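Local structure of pyridine nucleotide-disulfide oxidoreductase-like protein (Myceliophthora thermophila, 5MQ6) at residues Trp122-Leu130 and His246-Val254; Met140-Tyr148 and Glu162-Trp171. The protein uses FAD and NADPH to insert one oxygen atom next to the carbonyl of ketones, notably bulky polycyclic ones, giving esters or lactones. One frame throughout, in Å; residues are numbered along the deposited sequence.

Contact 1: Trp122-Leu130 and His246-Val254; sequences WWWNRYPGL and HTARWNYDV. With FAD (flavin-adenine dinucleotide), chain B.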
loop_
_atom_site.group_PDB
_atom_site.type_symbol
_atom_site.label_atom_id
_atom_site.label_comp_id
_atom_site.label_asym_id
_atom_site.label_seq_id
_atom_site.Cartn_x
_atom_site.Cartn_y
_atom_site.Cartn_z
ATOM N N TRP A 122 8.080 -5.570 3.977
ATOM C CA TRP A 122 8.499 -6.767 4.730
ATOM C C TRP A 122 9.881 -6.633 5.425
ATOM O O TRP A 122 10.258 -7.508 6.222
ATOM C CB TRP A 122 8.410 -8.047 3.836
ATOM C CG TRP A 122 7.044 -8.080 3.193
ATOM C CD1 TRP A 122 6.756 -7.911 1.907
ATOM C CD2 TRP A 122 5.787 -8.128 3.882
ATOM N NE1 TRP A 122 5.375 -7.861 1.711
ATOM C CE2 TRP A 122 4.765 -7.997 2.912
ATOM C CE3 TRP A 122 5.428 -8.246 5.221
ATOM C CZ2 TRP A 122 3.420 -8.000 3.230
ATOM C CZ3 TRP A 122 4.075 -8.286 5.537
ATOM C CH2 TRP A 122 3.083 -8.146 4.541
ATOM N N TRP A 123 10.631 -5.592 5.043
ATOM C CA TRP A 123 11.846 -5.184 5.753
ATOM C C TRP A 123 11.410 -4.386 6.995
ATOM O O TRP A 123 11.844 -4.657 8.069
ATOM C CB TRP A 123 12.790 -4.281 4.897
ATOM C CG TRP A 123 13.875 -3.772 5.718
ATOM C CD1 TRP A 123 13.865 -2.619 6.466
ATOM C CD2 TRP A 123 15.132 -4.427 6.007
ATOM N NE1 TRP A 123 15.033 -2.547 7.206
ATOM C CE2 TRP A 123 15.804 -3.643 6.973
ATOM C CE3 TRP A 123 15.707 -5.606 5.602
ATOM C CZ2 TRP A 123 17.107 -3.942 7.442
ATOM C CZ3 TRP A 123 17.019 -5.923 6.065
ATOM C CH2 TRP A 123 17.674 -5.094 7.009
ATOM N N TRP A 124 10.587 -3.370 6.810
ATOM C CA TRP A 124 10.253 -2.446 7.887
ATOM C C TRP A 124 9.336 -3.005 8.981
ATOM O O TRP A 124 9.594 -2.850 10.149
ATOM C CB TRP A 124 9.639 -1.223 7.308
ATOM C CG TRP A 124 10.475 -0.377 6.399
ATOM C CD1 TRP A 124 10.332 -0.260 5.074
ATOM C CD2 TRP A 124 11.463 0.615 6.773
ATOM N NE1 TRP A 124 11.204 0.664 4.572
ATOM C CE2 TRP A 124 11.896 1.228 5.600
ATOM C CE3 TRP A 124 12.031 1.000 7.962
ATOM C CZ2 TRP A 124 12.888 2.191 5.584
ATOM C CZ3 TRP A 124 13.012 1.997 7.947
ATOM C CH2 TRP A 124 13.414 2.579 6.767
ATOM N N ASN A 125 8.296 -3.705 8.568
ATOM C CA ASN A 125 7.254 -4.190 9.445
ATOM C C ASN A 125 7.623 -5.561 9.840
ATOM O O ASN A 125 7.749 -6.499 8.997
ATOM C CB ASN A 125 5.890 -4.164 8.730
ATOM C CG ASN A 125 5.521 -2.770 8.265
ATOM O OD1 ASN A 125 5.079 -1.975 9.041
ATOM N ND2 ASN A 125 5.711 -2.470 6.982
ATOM N N ARG A 126 7.862 -5.720 11.139
ATOM C CA ARG A 126 8.130 -7.061 11.665
ATOM C C ARG A 126 7.454 -7.238 13.029
ATOM O O ARG A 126 7.940 -7.976 13.881
ATOM C CB ARG A 126 9.661 -7.282 11.761
ATOM C CG ARG A 126 10.512 -6.765 10.600
ATOM C CD ARG A 126 11.908 -7.329 10.740
ATOM N NE ARG A 126 12.774 -6.699 9.748
ATOM C CZ ARG A 126 14.005 -7.108 9.423
ATOM N NH1 ARG A 126 14.550 -8.139 10.018
ATOM N NH2 ARG A 126 14.728 -6.435 8.502
ATOM N N TYR A 127 6.317 -6.565 13.212
ATOM C CA TYR A 127 5.644 -6.525 14.500
ATOM C C TYR A 127 5.087 -7.924 14.783
ATOM O O TYR A 127 5.034 -8.743 13.879
ATOM C CB TYR A 127 4.592 -5.421 14.506
ATOM C CG TYR A 127 3.495 -5.567 13.480
ATOM C CD1 TYR A 127 2.513 -6.544 13.640
ATOM C CD2 TYR A 127 3.445 -4.755 12.349
ATOM C CE1 TYR A 127 1.463 -6.692 12.747
ATOM C CE2 TYR A 127 2.399 -4.898 11.449
ATOM C CZ TYR A 127 1.413 -5.901 11.660
ATOM O OH TYR A 127 0.392 -6.099 10.815
ATOM N N PRO A 128 4.738 -8.238 16.055
ATOM C CA PRO A 128 4.260 -9.591 16.410
ATOM C C PRO A 128 2.920 -9.913 15.758
ATOM O O PRO A 128 2.010 -9.085 15.756
ATOM C CB PRO A 128 4.070 -9.505 17.953
ATOM C CG PRO A 128 4.851 -8.271 18.342
ATOM C CD PRO A 128 4.708 -7.330 17.206
ATOM N N GLY A 129 2.825 -11.050 15.145
ATOM C CA GLY A 129 1.599 -11.437 14.412
ATOM C C GLY A 129 1.431 -11.037 12.936
ATOM O O GLY A 129 0.447 -11.414 12.295
ATOM N N LEU A 130 2.391 -10.317 12.380
ATOM C CA LEU A 130 2.272 -9.844 11.023
ATOM C C LEU A 130 2.156 -10.967 10.009
ATOM O O LEU A 130 2.939 -11.887 9.984
ATOM C CB LEU A 130 3.415 -8.926 10.671
ATOM C CG LEU A 130 3.633 -8.513 9.185
ATOM C CD1 LEU A 130 2.599 -7.502 8.779
ATOM C CD2 LEU A 130 5.048 -7.902 9.059
ATOM N N HIS A 246 5.997 2.975 16.956
ATOM C CA HIS A 246 4.997 2.754 15.914
ATOM C C HIS A 246 5.119 1.294 15.502
ATOM O O HIS A 246 6.164 0.689 15.594
ATOM C CB HIS A 246 5.171 3.789 14.774
ATOM C CG HIS A 246 4.014 3.888 13.809
ATOM N ND1 HIS A 246 3.727 2.902 12.898
ATOM C CD2 HIS A 246 3.174 4.911 13.513
ATOM C CE1 HIS A 246 2.698 3.259 12.146
ATOM N NE2 HIS A 246 2.355 4.489 12.479
ATOM N N THR A 247 4.020 0.668 15.135
ATOM C CA THR A 247 4.045 -0.729 14.733
ATOM C C THR A 247 4.973 -1.002 13.557
ATOM O O THR A 247 5.521 -2.116 13.364
ATOM C CB THR A 247 2.592 -1.154 14.341
ATOM O OG1 THR A 247 2.022 -0.266 13.349
ATOM C CG2 THR A 247 1.682 -1.052 15.564
ATOM N N ALA A 248 5.080 0.005 12.693
ATOM C CA ALA A 248 5.953 -0.087 11.493
ATOM C C ALA A 248 7.454 0.052 11.875
ATOM O O ALA A 248 8.337 -0.233 11.077
ATOM C CB ALA A 248 5.537 0.949 10.482
ATOM N N ARG A 249 7.727 0.490 13.108
ATOM C CA ARG A 249 9.113 0.433 13.639
ATOM C C ARG A 249 9.133 -0.223 15.056
ATOM O O ARG A 249 9.464 0.459 16.088
ATOM C CB ARG A 249 9.715 1.844 13.620
ATOM C CG ARG A 249 9.545 2.608 12.309
ATOM C CD ARG A 249 10.583 2.195 11.232
ATOM N NE ARG A 249 10.453 3.035 9.989
ATOM C CZ ARG A 249 9.608 2.831 8.987
ATOM N NH1 ARG A 249 8.755 1.849 9.016
ATOM N NH2 ARG A 249 9.602 3.649 7.914
ATOM N N TRP A 250 8.808 -1.534 15.092
ATOM C CA TRP A 250 8.577 -2.213 16.367
ATOM C C TRP A 250 9.824 -2.267 17.272
ATOM O O TRP A 250 10.890 -2.652 16.836
ATOM C CB TRP A 250 8.151 -3.599 16.155
ATOM C CG TRP A 250 7.576 -4.271 17.415
ATOM C CD1 TRP A 250 8.226 -5.113 18.250
ATOM C CD2 TRP A 250 6.227 -4.171 17.911
ATOM N NE1 TRP A 250 7.393 -5.546 19.224
ATOM C CE2 TRP A 250 6.162 -4.976 19.062
ATOM C CE3 TRP A 250 5.078 -3.474 17.482
ATOM C CZ2 TRP A 250 4.981 -5.127 19.805
ATOM C CZ3 TRP A 250 3.908 -3.624 18.172
ATOM C CH2 TRP A 250 3.856 -4.437 19.348
ATOM N N ASN A 251 9.617 -2.000 18.551
ATOM C CA ASN A 251 10.705 -1.977 19.568
ATOM C C ASN A 251 10.662 -3.203 20.465
ATOM O O ASN A 251 10.012 -3.220 21.535
ATOM C CB ASN A 251 10.646 -0.723 20.382
ATOM C CG ASN A 251 11.897 -0.512 21.206
ATOM O OD1 ASN A 251 12.656 -1.459 21.508
ATOM N ND2 ASN A 251 12.131 0.729 21.555
ATOM N N TYR A 252 11.396 -4.212 20.013
ATOM C CA TYR A 252 11.536 -5.443 20.705
ATOM C C TYR A 252 12.334 -5.371 22.006
ATOM O O TYR A 252 12.275 -6.337 22.823
ATOM C CB TYR A 252 12.069 -6.515 19.781
ATOM C CG TYR A 252 10.981 -7.130 18.868
ATOM C CD1 TYR A 252 9.951 -7.889 19.409
ATOM C CD2 TYR A 252 10.997 -6.945 17.488
ATOM C CE1 TYR A 252 8.979 -8.457 18.616
ATOM C CE2 TYR A 252 10.032 -7.522 16.670
ATOM C CZ TYR A 252 9.015 -8.255 17.257
ATOM O OH TYR A 252 8.060 -8.817 16.518
ATOM N N ASP A 253 13.051 -4.259 22.219
ATOM C CA ASP A 253 13.825 -4.089 23.453
ATOM C C ASP A 253 12.820 -3.759 24.526
ATOM O O ASP A 253 12.970 -4.217 25.611
ATOM C CB ASP A 253 14.925 -2.998 23.374
ATOM C CG ASP A 253 16.136 -3.412 22.476
ATOM O OD1 ASP A 253 16.503 -4.625 22.295
ATOM O OD2 ASP A 253 16.756 -2.487 21.916
ATOM N N VAL A 254 11.775 -3.023 24.188
ATOM C CA VAL A 254 10.703 -2.672 25.134
ATOM C C VAL A 254 9.790 -3.866 25.422
ATOM O O VAL A 254 9.316 -4.080 26.522
ATOM C CB VAL A 254 9.891 -1.514 24.582
ATOM C CG1 VAL A 254 8.645 -1.258 25.420
ATOM C CG2 VAL A 254 10.755 -0.263 24.525
HETATM P PA FAD B . 7.254 -1.056 -0.664
HETATM O O1A FAD B . 6.620 0.023 0.150
HETATM O O2A FAD B . 7.199 -2.506 -0.221
HETATM O O5B FAD B . 8.803 -0.680 -0.859
HETATM C C5B FAD B . 9.162 0.602 -1.251
HETATM C C4B FAD B . 10.451 0.974 -0.547
HETATM O O4B FAD B . 10.904 2.204 -1.143
HETATM C C3B FAD B . 10.347 1.225 0.954
HETATM O O3B FAD B . 11.418 0.604 1.618
HETATM C C2B FAD B . 10.453 2.719 1.076
HETATM O O2B FAD B . 11.013 3.126 2.302
HETATM C C1B FAD B . 11.335 3.048 -0.109
HETATM N N9A FAD B . 11.250 4.432 -0.508
HETATM C C8A FAD B . 10.113 5.131 -0.788
HETATM N N7A FAD B . 10.459 6.381 -1.075
HETATM C C5A FAD B . 11.790 6.533 -0.973
HETATM C C6A FAD B . 12.733 7.644 -1.196
HETATM N N6A FAD B . 12.404 8.874 -1.531
HETATM N N1A FAD B . 13.988 7.304 -1.053
HETATM C C2A FAD B . 14.398 6.069 -0.681
HETATM N N3A FAD B . 13.649 5.015 -0.451
HETATM C C4A FAD B . 12.303 5.237 -0.574
HETATM N N1 FAD B . -0.650 -5.570 0.099
HETATM C C2 FAD B . -1.228 -6.707 -0.411
HETATM O O2 FAD B . -1.552 -6.766 -1.590
HETATM N N3 FAD B . -1.447 -7.772 0.373
HETATM C C4 FAD B . -1.106 -7.733 1.671
HETATM O O4 FAD B . -1.324 -8.739 2.333
HETATM C C4X FAD B . -0.482 -6.565 2.317
HETATM N N5 FAD B . -0.141 -6.478 3.646
HETATM C C5X FAD B . 0.426 -5.329 4.092
HETATM C C6 FAD B . 0.795 -5.192 5.517
HETATM C C7 FAD B . 1.401 -3.903 5.904
HETATM C C7M FAD B . 1.825 -3.653 7.334
HETATM C C8 FAD B . 1.610 -2.784 4.940
HETATM C C8M FAD B . 2.242 -1.448 5.326
HETATM C C9 FAD B . 1.241 -2.946 3.619
HETATM C C9A FAD B . 0.662 -4.165 3.167
HETATM N N10 FAD B . 0.284 -4.260 1.817
HETATM C C10 FAD B . -0.266 -5.466 1.374
HETATM C "C1'" FAD B . 0.551 -3.185 0.833
HETATM C "C2'" FAD B . 2.083 -3.326 0.450
HETATM O "O2'" FAD B . 2.721 -2.051 0.611
HETATM C "C3'" FAD B . 2.349 -3.912 -0.979
HETATM O "O3'" FAD B . 1.762 -5.214 -1.067
HETATM C "C4'" FAD B . 3.821 -4.166 -1.382
HETATM O "O4'" FAD B . 4.685 -4.749 -0.309
HETATM C "C5'" FAD B . 4.442 -2.870 -1.942
HETATM O "O5'" FAD B . 5.650 -3.253 -2.669
HETATM P P FAD B . 6.460 -1.977 -3.252
HETATM O O1P FAD B . 7.906 -2.530 -3.535
HETATM O O2P FAD B . 5.563 -1.358 -4.333
HETATM O O3P FAD B . 6.457 -0.858 -2.045
HETATM O O HOH W 1 7.965 -3.134 12.524
HETATM O O HOH W 2 2.393 -1.217 10.956
#
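Water 1 is gripped by four backbone groups of the two loops: it donates to Trp124 O and Thr247 O, at 2.8 Å from the latter, and accepts from Arg126 N and Trp250 N. This water ties the loop after the FAD-binding helix 121-124 to the loop after strand 244-246, an outermost strand of the parallel sheet in the NADPH-binding Rossmann-type domain, so the contact joins the FAD-binding and NADPH-binding parts of this flavoprotein monooxygenase. The only direct hydrogen bond between the segments is made by Tyr252, whose OH donates to Arg126 O at 2.8 Å, in the carbonyl plane.

Toward the cofactor, the guanidinium of Arg249 lies flat on the six-membered part of the Trp124 indole, the planes 21° apart and Arg249 CZ 3.2 Å from Trp124 CE3. The arginine chain bends at chi2 (-80°), which brings its end over the indole, and its rotation is fixed by NH1 donating to Ala248 O and NE to Ala57 O. The pyrrole edge of the indole serves FAD: Trp124 NE1 donates to the ribose O3B at 3.0 Å. Asn125 OD1 rests against Ala248 CA and CB and accepts from the Tyr478 hydroxyl, while ND2 is held by Thr121 O, which fixes the amide near the flavin methyl C7M.

At the far end Pro128 presses on the face of Trp250 in a CH-pi contact, with Tyr127 CB against the same indole at CE3. Pro128 CD stands 3.4 Å from the centroid of the Trp250 six-membered ring, 14° off its normal.

Contact 2: Met140-Tyr148 and Glu162-Trp171; sequences MPLLEETGY and EHAYRIATQW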
loop_
_atom_site.group_PDB
_atom_site.type_symbol
_atom_site.label_atom_id
_atom_site.label_comp_id
_atom_site.label_asym_id
_atom_site.label_seq_id
_atom_site.Cartn_x
_atom_site.Cartn_y
_atom_site.Cartn_z
ATOM N N MET A 140 2.798 -13.747 -2.936
ATOM C CA MET A 140 4.261 -13.814 -3.042
ATOM C C MET A 140 4.676 -13.842 -4.529
ATOM O O MET A 140 4.186 -14.628 -5.300
ATOM C CB MET A 140 4.805 -14.975 -2.265
ATOM C CG MET A 140 4.317 -14.942 -0.797
ATOM S SD MET A 140 4.959 -16.302 0.206
ATOM C CE MET A 140 6.708 -15.901 0.336
ATOM N N PRO A 141 5.498 -12.932 -4.958
ATOM C CA PRO A 141 5.918 -12.935 -6.343
ATOM C C PRO A 141 6.810 -14.055 -6.766
ATOM O O PRO A 141 7.604 -14.561 -5.979
ATOM C CB PRO A 141 6.756 -11.678 -6.502
ATOM C CG PRO A 141 6.817 -11.023 -5.188
ATOM C CD PRO A 141 5.939 -11.750 -4.208
ATOM N N LEU A 142 6.719 -14.400 -8.039
ATOM C CA LEU A 142 7.714 -15.265 -8.684
ATOM C C LEU A 142 7.808 -16.627 -8.034
ATOM O O LEU A 142 8.888 -17.229 -7.973
ATOM C CB LEU A 142 9.082 -14.582 -8.743
ATOM C CG LEU A 142 9.148 -13.237 -9.524
ATOM C CD1 LEU A 142 10.407 -12.443 -9.097
ATOM C CD2 LEU A 142 9.092 -13.494 -11.014
ATOM N N LEU A 143 6.662 -17.145 -7.607
ATOM C CA LEU A 143 6.622 -18.471 -6.993
ATOM C C LEU A 143 7.061 -19.543 -7.976
ATOM O O LEU A 143 7.935 -20.354 -7.684
ATOM C CB LEU A 143 5.213 -18.773 -6.388
ATOM C CG LEU A 143 5.003 -18.020 -5.070
ATOM C CD1 LEU A 143 3.699 -18.401 -4.377
ATOM C CD2 LEU A 143 6.137 -18.098 -4.058
ATOM N N GLU A 144 6.500 -19.510 -9.163
ATOM C CA GLU A 144 6.846 -20.531 -10.117
ATOM C C GLU A 144 8.333 -20.431 -10.482
ATOM O O GLU A 144 8.960 -21.451 -10.657
ATOM C CB GLU A 144 6.029 -20.431 -11.352
ATOM C CG GLU A 144 6.352 -21.576 -12.340
ATOM C CD GLU A 144 5.423 -21.595 -13.539
ATOM O OE1 GLU A 144 4.501 -20.737 -13.673
ATOM O OE2 GLU A 144 5.644 -22.464 -14.389
ATOM N N GLU A 145 8.884 -19.214 -10.565
ATOM C CA GLU A 145 10.254 -19.006 -11.035
ATOM C C GLU A 145 11.299 -19.280 -9.979
ATOM O O GLU A 145 12.441 -19.627 -10.295
ATOM C CB GLU A 145 10.452 -17.599 -11.561
ATOM C CG GLU A 145 9.590 -17.294 -12.751
ATOM C CD GLU A 145 8.149 -16.814 -12.447
ATOM O OE1 GLU A 145 7.464 -16.991 -11.379
ATOM O OE2 GLU A 145 7.642 -16.290 -13.414
ATOM N N THR A 146 10.937 -19.160 -8.721
ATOM C CA THR A 146 11.841 -19.481 -7.676
ATOM C C THR A 146 11.709 -20.953 -7.234
ATOM O O THR A 146 12.565 -21.463 -6.510
ATOM C CB THR A 146 11.580 -18.622 -6.481
ATOM O OG1 THR A 146 10.191 -18.678 -6.163
ATOM C CG2 THR A 146 11.977 -17.155 -6.749
ATOM N N GLY A 147 10.623 -21.624 -7.619
ATOM C CA GLY A 147 10.285 -22.914 -7.010
ATOM C C GLY A 147 9.872 -22.953 -5.521
ATOM O O GLY A 147 9.717 -23.987 -4.966
ATOM N N TYR A 148 9.635 -21.831 -4.885
ATOM C CA TYR A 148 9.346 -21.786 -3.475
ATOM C C TYR A 148 7.887 -22.161 -3.206
ATOM O O TYR A 148 6.982 -21.806 -3.987
ATOM C CB TYR A 148 9.609 -20.404 -2.925
ATOM C CG TYR A 148 9.375 -20.342 -1.441
ATOM C CD1 TYR A 148 10.170 -21.097 -0.562
ATOM C CD2 TYR A 148 8.349 -19.581 -0.909
ATOM C CE1 TYR A 148 9.966 -21.069 0.797
ATOM C CE2 TYR A 148 8.126 -19.558 0.484
ATOM C CZ TYR A 148 8.912 -20.317 1.318
ATOM O OH TYR A 148 8.697 -20.305 2.654
ATOM N N GLU A 162 12.195 -13.313 3.956
ATOM C CA GLU A 162 13.107 -14.289 3.436
ATOM C C GLU A 162 12.898 -14.473 1.896
ATOM O O GLU A 162 13.849 -14.666 1.145
ATOM C CB GLU A 162 12.990 -15.594 4.239
ATOM C CG GLU A 162 13.592 -16.833 3.568
ATOM C CD GLU A 162 13.223 -18.122 4.335
ATOM O OE1 GLU A 162 12.428 -18.977 3.859
ATOM O OE2 GLU A 162 13.692 -18.266 5.463
ATOM N N HIS A 163 11.656 -14.390 1.429
ATOM C CA HIS A 163 11.392 -14.546 0.021
ATOM C C HIS A 163 11.984 -13.397 -0.824
ATOM O O HIS A 163 12.497 -13.662 -1.933
ATOM C CB HIS A 163 9.942 -14.697 -0.242
ATOM C CG HIS A 163 9.623 -15.004 -1.663
ATOM N ND1 HIS A 163 10.033 -16.175 -2.289
ATOM C CD2 HIS A 163 8.861 -14.345 -2.566
ATOM C CE1 HIS A 163 9.543 -16.222 -3.513
ATOM N NE2 HIS A 163 8.810 -15.136 -3.703
ATOM N N ALA A 164 11.882 -12.185 -0.304
ATOM C CA ALA A 164 12.566 -11.034 -0.877
ATOM C C ALA A 164 14.078 -11.315 -1.045
ATOM O O ALA A 164 14.664 -11.079 -2.118
ATOM C CB ALA A 164 12.347 -9.829 0.068
ATOM N N TYR A 165 14.687 -11.856 0.005
ATOM C CA TYR A 165 16.092 -12.321 -0.043
ATOM C C TYR A 165 16.304 -13.444 -1.002
ATOM O O TYR A 165 17.304 -13.447 -1.721
ATOM C CB TYR A 165 16.674 -12.630 1.360
ATOM C CG TYR A 165 17.128 -11.344 1.899
ATOM C CD1 TYR A 165 16.225 -10.361 2.325
ATOM C CD2 TYR A 165 18.514 -11.020 1.905
ATOM C CE1 TYR A 165 16.665 -9.103 2.821
ATOM C CE2 TYR A 165 18.960 -9.776 2.403
ATOM C CZ TYR A 165 18.025 -8.818 2.818
ATOM O OH TYR A 165 18.479 -7.585 3.153
ATOM N N ARG A 166 15.335 -14.353 -1.081
ATOM C CA ARG A 166 15.424 -15.432 -2.048
ATOM C C ARG A 166 15.485 -14.871 -3.476
ATOM O O ARG A 166 16.229 -15.372 -4.370
ATOM C CB ARG A 166 14.257 -16.400 -1.889
ATOM C CG ARG A 166 14.143 -17.447 -2.985
ATOM C CD ARG A 166 13.061 -18.508 -2.694
ATOM N NE ARG A 166 13.257 -19.101 -1.388
ATOM C CZ ARG A 166 12.639 -18.798 -0.243
ATOM N NH1 ARG A 166 11.629 -17.924 -0.172
ATOM N NH2 ARG A 166 13.077 -19.401 0.868
ATOM N N ILE A 167 14.652 -13.870 -3.736
ATOM C CA ILE A 167 14.608 -13.292 -5.089
ATOM C C ILE A 167 15.936 -12.583 -5.351
ATOM O O ILE A 167 16.542 -12.785 -6.395
ATOM C CB ILE A 167 13.422 -12.336 -5.289
ATOM C CG1 ILE A 167 12.128 -13.168 -5.269
ATOM C CG2 ILE A 167 13.501 -11.594 -6.645
ATOM C CD1 ILE A 167 10.896 -12.394 -4.946
ATOM N N ALA A 168 16.371 -11.755 -4.416
ATOM C CA ALA A 168 17.608 -11.015 -4.651
ATOM C C ALA A 168 18.798 -11.927 -4.882
ATOM O O ALA A 168 19.698 -11.624 -5.716
ATOM C CB ALA A 168 17.869 -10.094 -3.490
ATOM N N THR A 169 18.797 -13.068 -4.177
ATOM C CA THR A 169 19.831 -14.092 -4.328
ATOM C C THR A 169 19.749 -14.743 -5.678
ATOM O O THR A 169 20.749 -14.863 -6.380
ATOM C CB THR A 169 19.658 -15.158 -3.245
ATOM O OG1 THR A 169 20.001 -14.567 -1.977
ATOM C CG2 THR A 169 20.536 -16.415 -3.497
ATOM N N GLN A 170 18.547 -15.158 -6.054
ATOM C CA GLN A 170 18.372 -15.853 -7.290
ATOM C C GLN A 170 18.814 -14.982 -8.478
ATOM O O GLN A 170 19.441 -15.486 -9.412
ATOM C CB GLN A 170 16.956 -16.403 -7.445
ATOM C CG GLN A 170 16.786 -17.182 -8.713
ATOM C CD GLN A 170 15.587 -18.060 -8.725
ATOM O OE1 GLN A 170 15.062 -18.467 -7.684
ATOM N NE2 GLN A 170 15.108 -18.349 -9.917
ATOM N N TRP A 171 18.530 -13.691 -8.452
ATOM C CA TRP A 171 18.889 -12.862 -9.613
ATOM C C TRP A 171 20.100 -12.031 -9.387
ATOM O O TRP A 171 20.342 -11.098 -10.143
ATOM C CB TRP A 171 17.684 -12.023 -10.105
ATOM C CG TRP A 171 16.724 -12.835 -10.914
ATOM C CD1 TRP A 171 16.729 -12.940 -12.233
ATOM C CD2 TRP A 171 15.620 -13.649 -10.449
ATOM N NE1 TRP A 171 15.705 -13.730 -12.652
ATOM C CE2 TRP A 171 15.018 -14.199 -11.581
ATOM C CE3 TRP A 171 15.122 -13.967 -9.212
ATOM C CZ2 TRP A 171 13.895 -15.035 -11.531
ATOM C CZ3 TRP A 171 13.939 -14.820 -9.126
ATOM C CH2 TRP A 171 13.387 -15.360 -10.261
HETATM O O HOH W 3 15.032 -19.709 -5.550
#
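The short helix 143-146 and the turns flanking it lie against one side of the C-terminal part of helix 157-170, with CA atoms 7.3 Å apart at Thr146 and Ile167. Thr146 is a knob into a hole formed by His163, Arg166, Ile167 and Gln170; this fit sets the short helix, which follows the FAD-binding residue Tyr139, onto the longer helix. The threonine is itself fixed: its OG1 and its backbone N reach Leu142 O from opposite faces of that carbonyl.

His163, with CG anti to the backbone N (chi1 -174°), reaches across to the turn before the short helix. Its NE2 donates to Pro141 O at 2.6 Å in a nearly straight bond (174°), lying in both the ring and carbonyl planes. Across the ring, ND1 accepts from Arg166 NH1 at 3.2 Å, which is consistent with a neutral imidazole protonated on NE2. Met140 CE touches His163 CB at 3.5 Å.

Arg166 bends at chi3 and lays its guanidinium on a face of Tyr148, the planes only 4° apart and CZ 3.8 Å from the ring centroid, a cation-pi stack. Its NH2 makes a salt bridge with Glu162 OE1. A leucine in place of Arg166 would probably leave Glu162 without its cationic mate, His163 ND1 without this donor and the face of Tyr148 without its flat partner.

Toward the end of helix 157-170, Leu142 CD1 packs on Ile167 CG2, and the rim of Trp171 meets Glu145 CB. Gln170 NE2 donates to Glu145 O at 3.0 Å from above the carbonyl plane, while its OE1 accepts from water 3.

Contact 2 is nested along the chain inside the loop closed by contact 1, and their centres lie 23 Å apart. Contact 1 is buried between the FAD and NADPH sites and joins parts 116 residues apart; contact 2 is partly exposed and local, holding a short helix to its near neighbour in sequence. Each has an arginine flat on an aromatic ring, but the inner one is pinned by backbone carbonyls, the outer one by a carboxylate and an imidazole. A water joins the main chains in contact 1, which has one direct hydrogen bond between its segments; contact 2 has two, each from a side chain to a carbonyl, and adds a knob-into-hole fit. The two touch where Trp123 CZ3 packs 3.7 Å from Tyr165 OH.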